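Local coordinates for RagA protein (Porphyromonas gingivalis, PDB 6SLN) that probably imports peptide substrates across the outer membrane as a TonB-dependent receptor, acting together with a partner protein in a four-chain assembly, at residues I268-L282 against D412-M424. Sequence-based numbering, arbitrary orientation.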
ATOM      1  N   ILE A 268      24.322  25.039  33.204  1.00 48.19           N
ATOM      2  CA  ILE A 268      23.243  24.120  32.841  1.00 42.06           C
ATOM      3  C   ILE A 268      21.890  24.770  33.087  1.00 45.19           C
ATOM      4  O   ILE A 268      20.980  24.645  32.260  1.00 46.76           O
ATOM      5  CB  ILE A 268      23.371  22.775  33.584  1.00 41.95           C
ATOM      6  CG1 ILE A 268      24.693  22.089  33.222  1.00 57.59           C
ATOM      7  CG2 ILE A 268      22.195  21.859  33.255  1.00 40.96           C
ATOM      8  CD1 ILE A 268      25.000  20.807  34.012  1.00 53.57           C
ATOM      9  N   LEU A 269      21.731  25.487  34.214  1.00 45.13           N
ATOM     10  CA  LEU A 269      20.452  26.148  34.465  1.00 45.85           C
ATOM     11  C   LEU A 269      20.163  27.196  33.399  1.00 43.58           C
ATOM     12  O   LEU A 269      19.027  27.308  32.931  1.00 47.61           O
ATOM     13  CB  LEU A 269      20.412  26.782  35.856  1.00 43.43           C
ATOM     14  CG  LEU A 269      19.920  25.840  36.954  1.00 43.42           C
ATOM     15  CD1 LEU A 269      20.244  26.410  38.297  1.00 44.50           C
ATOM     16  CD2 LEU A 269      18.451  25.569  36.859  1.00 42.72           C
ATOM     17  N   ALA A 270      21.183  27.954  32.979  1.00 42.87           N
ATOM     18  CA  ALA A 270      20.951  29.014  32.000  1.00 45.76           C
ATOM     19  C   ALA A 270      20.572  28.449  30.641  1.00 49.32           C
ATOM     20  O   ALA A 270      19.762  29.042  29.917  1.00 61.18           O
ATOM     21  CB  ALA A 270      22.185  29.894  31.869  1.00 43.73           C
ATOM     22  N   GLY A 271      21.155  27.312  30.273  1.00 46.58           N
ATOM     23  CA  GLY A 271      20.874  26.718  28.990  1.00 48.78           C
ATOM     24  C   GLY A 271      19.555  26.004  28.933  1.00 55.82           C
ATOM     25  O   GLY A 271      19.025  25.792  27.834  1.00 64.86           O
ATOM     26  N   ALA A 272      19.021  25.624  30.093  1.00 49.75           N
ATOM     27  CA  ALA A 272      17.692  25.035  30.140  1.00 46.60           C
ATOM     28  C   ALA A 272      16.618  26.106  30.034  1.00 49.77           C
ATOM     29  O   ALA A 272      15.668  25.965  29.259  1.00 52.33           O
ATOM     30  CB  ALA A 272      17.511  24.229  31.423  1.00 41.31           C
ATOM     31  N   GLU A 273      16.737  27.183  30.813  1.00 46.80           N
ATOM     32  CA  GLU A 273      15.713  28.216  30.728  1.00 54.35           C
ATOM     33  C   GLU A 273      15.773  28.923  29.379  1.00 52.45           C
ATOM     34  O   GLU A 273      14.735  29.270  28.811  1.00 53.44           O
ATOM     35  CB  GLU A 273      15.840  29.205  31.896  1.00 66.06           C
ATOM     36  CG  GLU A 273      16.931  30.225  31.800  1.00 75.61           C
ATOM     37  CD  GLU A 273      16.411  31.541  31.300  1.00 77.93           C
ATOM     38  OE1 GLU A 273      15.385  31.995  31.826  1.00 72.52           O
ATOM     39  OE2 GLU A 273      17.011  32.109  30.369  1.00 83.71           O
ATOM     40  N   ASP A 274      16.969  29.095  28.817  1.00 58.96           N
ATOM     41  CA  ASP A 274      17.045  29.734  27.509  1.00 62.01           C
ATOM     42  C   ASP A 274      16.376  28.879  26.435  1.00 56.20           C
ATOM     43  O   ASP A 274      15.672  29.402  25.566  1.00 57.53           O
ATOM     44  CB  ASP A 274      18.496  30.030  27.148  1.00 67.55           C
ATOM     45  CG  ASP A 274      18.627  30.691  25.794  1.00 83.45           C
ATOM     46  OD1 ASP A 274      19.035  30.001  24.837  1.00 91.78           O
ATOM     47  OD2 ASP A 274      18.305  31.893  25.676  1.00 89.29           O
ATOM     48  N   LEU A 275      16.556  27.562  26.493  1.00 48.29           N
ATOM     49  CA  LEU A 275      15.911  26.703  25.511  1.00 44.35           C
ATOM     50  C   LEU A 275      14.399  26.723  25.673  1.00 50.02           C
ATOM     51  O   LEU A 275      13.671  26.976  24.705  1.00 48.55           O
ATOM     52  CB  LEU A 275      16.434  25.276  25.613  1.00 36.96           C
ATOM     53  CG  LEU A 275      15.830  24.409  24.526  1.00 37.42           C
ATOM     54  CD1 LEU A 275      16.188  25.034  23.194  1.00 35.98           C
ATOM     55  CD2 LEU A 275      16.327  22.964  24.622  1.00 37.72           C
ATOM     56  N   TYR A 276      13.902  26.446  26.887  1.00 37.14           N
ATOM     57  CA  TYR A 276      12.459  26.452  27.088  1.00 45.34           C
ATOM     58  C   TYR A 276      11.862  27.802  26.714  1.00 44.95           C
ATOM     59  O   TYR A 276      10.715  27.867  26.250  1.00 45.52           O
ATOM     60  CB  TYR A 276      12.091  26.106  28.531  1.00 37.15           C
ATOM     61  CG  TYR A 276      12.077  24.631  28.820  1.00 36.67           C
ATOM     62  CD1 TYR A 276      13.057  23.804  28.297  1.00 38.17           C
ATOM     63  CD2 TYR A 276      11.094  24.060  29.622  1.00 38.16           C
ATOM     64  CE1 TYR A 276      13.087  22.438  28.579  1.00 37.52           C
ATOM     65  CE2 TYR A 276      11.092  22.692  29.891  1.00 39.13           C
ATOM     66  CZ  TYR A 276      12.104  21.890  29.367  1.00 40.84           C
ATOM     67  OH  TYR A 276      12.158  20.540  29.624  1.00 43.62           O
ATOM     68  N   GLY A 277      12.635  28.879  26.876  1.00 41.85           N
ATOM     69  CA  GLY A 277      12.190  30.216  26.513  1.00 41.12           C
ATOM     70  C   GLY A 277      11.896  30.390  25.042  1.00 51.18           C
ATOM     71  O   GLY A 277      11.352  31.428  24.648  1.00 60.46           O
ATOM     72  N   ASN A 278      12.237  29.405  24.224  1.00 49.99           N
ATOM     73  CA  ASN A 278      12.008  29.457  22.793  1.00 54.45           C
ATOM     74  C   ASN A 278      10.752  28.699  22.390  1.00 51.45           C
ATOM     75  O   ASN A 278      10.588  28.378  21.212  1.00 51.40           O
ATOM     76  CB  ASN A 278      13.225  28.896  22.046  1.00 58.02           C
ATOM     77  CG  ASN A 278      14.429  29.813  22.113  1.00 61.29           C
ATOM     78  OD1 ASN A 278      14.314  31.031  21.949  1.00 67.31           O
ATOM     79  ND2 ASN A 278      15.594  29.233  22.369  1.00 60.18           N
ATOM     80  N   TYR A 279       9.880  28.373  23.341  1.00 41.91           N
ATOM     81  CA  TYR A 279       8.653  27.653  23.033  1.00 36.68           C
ATOM     82  C   TYR A 279       7.520  28.283  23.812  1.00 47.79           C
ATOM     83  O   TYR A 279       7.587  28.385  25.041  1.00 58.58           O
ATOM     84  CB  TYR A 279       8.779  26.159  23.343  1.00 36.32           C
ATOM     85  CG  TYR A 279       9.914  25.518  22.559  1.00 41.18           C
ATOM     86  CD1 TYR A 279      11.223  25.595  23.027  1.00 43.99           C
ATOM     87  CD2 TYR A 279       9.687  24.858  21.352  1.00 42.44           C
ATOM     88  CE1 TYR A 279      12.259  25.051  22.337  1.00 53.09           C
ATOM     89  CE2 TYR A 279      10.752  24.287  20.635  1.00 43.72           C
ATOM     90  CZ  TYR A 279      12.032  24.395  21.144  1.00 49.37           C
ATOM     91  OH  TYR A 279      13.122  23.862  20.504  1.00 50.98           O
ATOM     92  N   ASP A 280       6.506  28.745  23.085  1.00 47.22           N
ATOM     93  CA  ASP A 280       5.310  29.243  23.744  1.00 47.04           C
ATOM     94  C   ASP A 280       4.769  28.217  24.716  1.00 38.17           C
ATOM     95  O   ASP A 280       4.309  28.571  25.800  1.00 35.72           O
ATOM     96  CB  ASP A 280       4.260  29.616  22.698  1.00 46.58           C
ATOM     97  CG  ASP A 280       4.766  30.667  21.732  1.00 60.18           C
ATOM     98  OD1 ASP A 280       5.686  31.415  22.138  1.00 64.41           O
ATOM     99  OD2 ASP A 280       4.263  30.748  20.588  1.00 72.94           O
ATOM    100  N   SER A 281       4.867  26.942  24.372  1.00 34.59           N
ATOM    101  CA  SER A 281       4.358  25.905  25.245  1.00 41.62           C
ATOM    102  C   SER A 281       5.195  25.725  26.506  1.00 44.87           C
ATOM    103  O   SER A 281       4.795  24.947  27.376  1.00 52.77           O
ATOM    104  CB  SER A 281       4.290  24.588  24.465  1.00 42.73           C
ATOM    105  OG  SER A 281       5.394  24.463  23.576  1.00 50.81           O
ATOM    106  N   LEU A 282       6.321  26.428  26.636  1.00 35.91           N
ATOM    107  CA  LEU A 282       7.278  26.229  27.717  1.00 40.02           C
ATOM    108  C   LEU A 282       7.693  27.518  28.405  1.00 50.79           C
ATOM    109  O   LEU A 282       7.870  27.513  29.624  1.00 60.17           O
ATOM    110  CB  LEU A 282       8.562  25.496  27.202  1.00 35.61           C
ATOM    111  CG  LEU A 282       8.348  24.058  26.718  1.00 34.84           C
ATOM    112  CD1 LEU A 282       9.654  23.351  26.363  1.00 41.43           C
ATOM    113  CD2 LEU A 282       7.570  23.259  27.740  1.00 34.82           C
ATOM    114  N   ASP A 412       5.928  16.872  29.144  1.00 49.71           N
ATOM    115  CA  ASP A 412       5.998  16.434  27.752  1.00 44.26           C
ATOM    116  C   ASP A 412       7.421  16.185  27.316  1.00 45.21           C
ATOM    117  O   ASP A 412       7.652  15.494  26.322  1.00 52.64           O
ATOM    118  CB  ASP A 412       5.400  17.479  26.816  1.00 46.41           C
ATOM    119  CG  ASP A 412       3.908  17.505  26.871  1.00 48.48           C
ATOM    120  OD1 ASP A 412       3.332  16.484  27.297  1.00 51.00           O
ATOM    121  OD2 ASP A 412       3.313  18.537  26.495  1.00 57.20           O
ATOM    122  N   VAL A 413       8.383  16.713  28.059  1.00 46.78           N
ATOM    123  CA  VAL A 413       9.636  17.113  27.465  1.00 43.18           C
ATOM    124  C   VAL A 413      10.630  17.265  28.601  1.00 49.96           C
ATOM    125  O   VAL A 413      10.258  17.584  29.732  1.00 56.60           O
ATOM    126  CB  VAL A 413       9.427  18.431  26.676  1.00 40.87           C
ATOM    127  CG1 VAL A 413       9.581  19.682  27.606  1.00 33.97           C
ATOM    128  CG2 VAL A 413      10.225  18.486  25.382  1.00 42.14           C
ATOM    129  N   TYR A 414      11.900  17.023  28.306  1.00 51.78           N
ATOM    130  CA  TYR A 414      12.954  17.201  29.297  1.00 46.31           C
ATOM    131  C   TYR A 414      14.191  17.742  28.592  1.00 45.28           C
ATOM    132  O   TYR A 414      14.224  17.885  27.364  1.00 47.13           O
ATOM    133  CB  TYR A 414      13.241  15.894  30.065  1.00 39.09           C
ATOM    134  CG  TYR A 414      13.921  14.821  29.250  1.00 44.51           C
ATOM    135  CD1 TYR A 414      15.295  14.689  29.269  1.00 46.52           C
ATOM    136  CD2 TYR A 414      13.188  13.940  28.443  1.00 45.36           C
ATOM    137  CE1 TYR A 414      15.918  13.720  28.544  1.00 38.77           C
ATOM    138  CE2 TYR A 414      13.813  12.961  27.700  1.00 38.37           C
ATOM    139  CZ  TYR A 414      15.192  12.863  27.748  1.00 42.61           C
ATOM    140  OH  TYR A 414      15.866  11.895  27.012  1.00 43.46           O
ATOM    141  N   TYR A 415      15.212  18.052  29.389  1.00 42.39           N
ATOM    142  CA  TYR A 415      16.350  18.834  28.931  1.00 38.77           C
ATOM    143  C   TYR A 415      17.679  18.159  29.261  1.00 44.22           C
ATOM    144  O   TYR A 415      17.839  17.524  30.313  1.00 41.21           O
ATOM    145  CB  TYR A 415      16.350  20.211  29.562  1.00 37.82           C
ATOM    146  CG  TYR A 415      17.570  21.021  29.212  1.00 39.13           C
ATOM    147  CD1 TYR A 415      17.742  21.502  27.930  1.00 38.52           C
ATOM    148  CD2 TYR A 415      18.563  21.283  30.158  1.00 37.96           C
ATOM    149  CE1 TYR A 415      18.846  22.239  27.598  1.00 44.57           C
ATOM    150  CE2 TYR A 415      19.669  22.030  29.832  1.00 38.48           C
ATOM    151  CZ  TYR A 415      19.799  22.505  28.549  1.00 38.96           C
ATOM    152  OH  TYR A 415      20.881  23.242  28.183  1.00 45.12           O
ATOM    153  N   MET A 416      18.648  18.355  28.366  1.00 38.72           N
ATOM    154  CA  MET A 416      20.012  17.886  28.558  1.00 38.26           C
ATOM    155  C   MET A 416      20.941  18.956  28.006  1.00 44.50           C
ATOM    156  O   MET A 416      20.714  19.431  26.886  1.00 40.98           O
ATOM    157  CB  MET A 416      20.226  16.557  27.848  1.00 36.17           C
ATOM    158  CG  MET A 416      20.192  15.382  28.765  1.00 40.07           C
ATOM    159  SD  MET A 416      20.412  13.845  27.871  1.00 55.99           S
ATOM    160  CE  MET A 416      18.781  13.497  27.300  1.00 65.12           C
ATOM    161  N   TYR A 417      21.964  19.343  28.792  1.00 45.36           N
ATOM    162  CA  TYR A 417      22.791  20.496  28.435  1.00 44.38           C
ATOM    163  C   TYR A 417      23.338  20.352  27.013  1.00 45.43           C
ATOM    164  O   TYR A 417      23.722  19.260  26.582  1.00 47.60           O
ATOM    165  CB  TYR A 417      23.948  20.686  29.425  1.00 41.43           C
ATOM    166  CG  TYR A 417      24.841  21.846  29.016  1.00 44.96           C
ATOM    167  CD1 TYR A 417      24.428  23.162  29.194  1.00 40.75           C
ATOM    168  CD2 TYR A 417      26.076  21.632  28.414  1.00 40.52           C
ATOM    169  CE1 TYR A 417      25.222  24.237  28.798  1.00 41.28           C
ATOM    170  CE2 TYR A 417      26.885  22.710  28.016  1.00 49.05           C
ATOM    171  CZ  TYR A 417      26.439  24.009  28.207  1.00 51.76           C
ATOM    172  OH  TYR A 417      27.212  25.080  27.823  1.00 59.31           O
ATOM    173  N   GLY A 418      23.338  21.463  26.270  1.00 42.85           N
ATOM    174  CA  GLY A 418      23.770  21.471  24.889  1.00 45.43           C
ATOM    175  C   GLY A 418      22.683  21.199  23.857  1.00 45.18           C
ATOM    176  O   GLY A 418      22.859  21.573  22.689  1.00 44.14           O
ATOM    177  N   ALA A 419      21.571  20.563  24.251  1.00 43.91           N
ATOM    178  CA  ALA A 419      20.466  20.295  23.325  1.00 35.75           C
ATOM    179  C   ALA A 419      19.992  21.572  22.650  1.00 41.24           C
ATOM    180  O   ALA A 419      19.986  22.660  23.242  1.00 41.13           O
ATOM    181  CB  ALA A 419      19.276  19.645  24.037  1.00 35.32           C
ATOM    182  N   THR A 420      19.583  21.430  21.393  1.00 45.34           N
ATOM    183  CA  THR A 420      19.031  22.549  20.648  1.00 56.91           C
ATOM    184  C   THR A 420      17.514  22.509  20.563  1.00 57.16           C
ATOM    185  O   THR A 420      16.897  23.537  20.250  1.00 64.84           O
ATOM    186  CB  THR A 420      19.625  22.595  19.239  1.00 68.47           C
ATOM    187  OG1 THR A 420      19.297  21.393  18.504  1.00 66.24           O
ATOM    188  CG2 THR A 420      21.122  22.765  19.345  1.00 68.69           C
ATOM    189  N   ARG A 421      16.911  21.354  20.833  1.00 46.55           N
ATOM    190  CA  ARG A 421      15.481  21.173  21.004  1.00 49.21           C
ATOM    191  C   ARG A 421      15.260  20.361  22.270  1.00 43.42           C
ATOM    192  O   ARG A 421      16.092  19.531  22.626  1.00 42.43           O
ATOM    193  CB  ARG A 421      14.851  20.450  19.800  1.00 61.60           C
ATOM    194  CG  ARG A 421      15.580  20.687  18.454  1.00 80.24           C
ATOM    195  CD  ARG A 421      14.813  20.058  17.283  1.00 82.29           C
ATOM    196  NE  ARG A 421      14.304  18.736  17.646  1.00 77.16           N
ATOM    197  CZ  ARG A 421      14.794  17.591  17.184  1.00 68.35           C
ATOM    198  NH1 ARG A 421      15.801  17.590  16.317  1.00 61.07           N
ATOM    199  NH2 ARG A 421      14.269  16.444  17.587  1.00 69.07           N
ATOM    200  N   PRO A 422      14.170  20.592  22.982  1.00 44.64           N
ATOM    201  CA  PRO A 422      13.896  19.762  24.152  1.00 43.97           C
ATOM    202  C   PRO A 422      13.574  18.356  23.709  1.00 40.71           C
ATOM    203  O   PRO A 422      13.148  18.122  22.585  1.00 44.23           O
ATOM    204  CB  PRO A 422      12.681  20.441  24.807  1.00 44.81           C
ATOM    205  CG  PRO A 422      12.612  21.824  24.172  1.00 43.93           C
ATOM    206  CD  PRO A 422      13.141  21.630  22.784  1.00 40.07           C
ATOM    207  N   SER A 423      13.774  17.415  24.609  1.00 50.85           N
ATOM    208  CA  SER A 423      13.625  16.006  24.293  1.00 37.10           C
ATOM    209  C   SER A 423      12.263  15.549  24.784  1.00 32.36           C
ATOM    210  O   SER A 423      11.874  15.852  25.915  1.00 48.82           O
ATOM    211  CB  SER A 423      14.745  15.190  24.948  1.00 34.62           C
ATOM    212  OG  SER A 423      15.924  15.248  24.150  1.00 39.43           O
ATOM    213  N   MET A 424      11.544  14.831  23.933  1.00 39.90           N
ATOM    214  CA  MET A 424      10.227  14.350  24.289  1.00 31.49           C
ATOM    215  C   MET A 424      10.307  13.203  25.284  1.00 41.30           C
ATOM    216  O   MET A 424      11.202  12.362  25.218  1.00 38.60           O
ATOM    217  CB  MET A 424       9.506  13.912  23.046  1.00 30.83           C
ATOM    218  CG  MET A 424       9.163  15.079  22.150  1.00 73.82           C
ATOM    219  SD  MET A 424       8.109  14.610  20.770  1.00 74.91           S
ATOM    220  CE  MET A 424       9.308  14.419  19.542  1.00 29.78           C
TER
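A mainly apolar helix-to-hairpin contact joins the C-terminal turns of helix 261-276 and the turn after it to a short two-stranded hairpin, 413-414 with 423-424, both in connections between strands of the barrel. Tyr415 lies flat against the helix: Ala272 CA sits over the ring centre in a CH-pi contact, 3.6 Å from the Tyr415 centroid and 13° off the ring normal. With chi1 at 175°, CG of Tyr415 points opposite its backbone N, and the ring reaches obliquely across the helix, bringing OH beside the backbone of Gly271, 3.2 Å from Gly271 O.

Leu275 CD2 approaches the edge of the same ring, 3.9 Å from Tyr415 CD1, and also packs on Pro422, while its other methyl turns to the Thr420 carbonyl. Pro422 is a second focus: Leu282 CD1 passes its CG, and the Tyr279 and Pro422 side chains approach head-on, with Tyr279 CZ 3.4 Å from Pro422 CD. The Tyr276 phenol reaches in between Val413 and Tyr415, its CZ 3.8 Å from Val413 CG1 and its CE1 4.1 Å from Tyr415 CB. Leu282 CD1 covers the centre of one face of the Tyr276 ring, and Leu282 meets Val413 tip to tip. At the other end, the Ile268 and Tyr417 side chains cross at a slant, with Ile268 CG1 4.1 Å from Tyr417 CB.

The hairpin is held by paired backbone bonds between Tyr414 and Ser423, and Gly418 belongs to a type II turn, Met416 to Ala419. Its Tyr417, Thr420 and Arg421 also pack against the chain of another protein. The arrangement is a beta hairpin packed on a helix among the long inter-strand loops of a TonB-dependent receptor barrel.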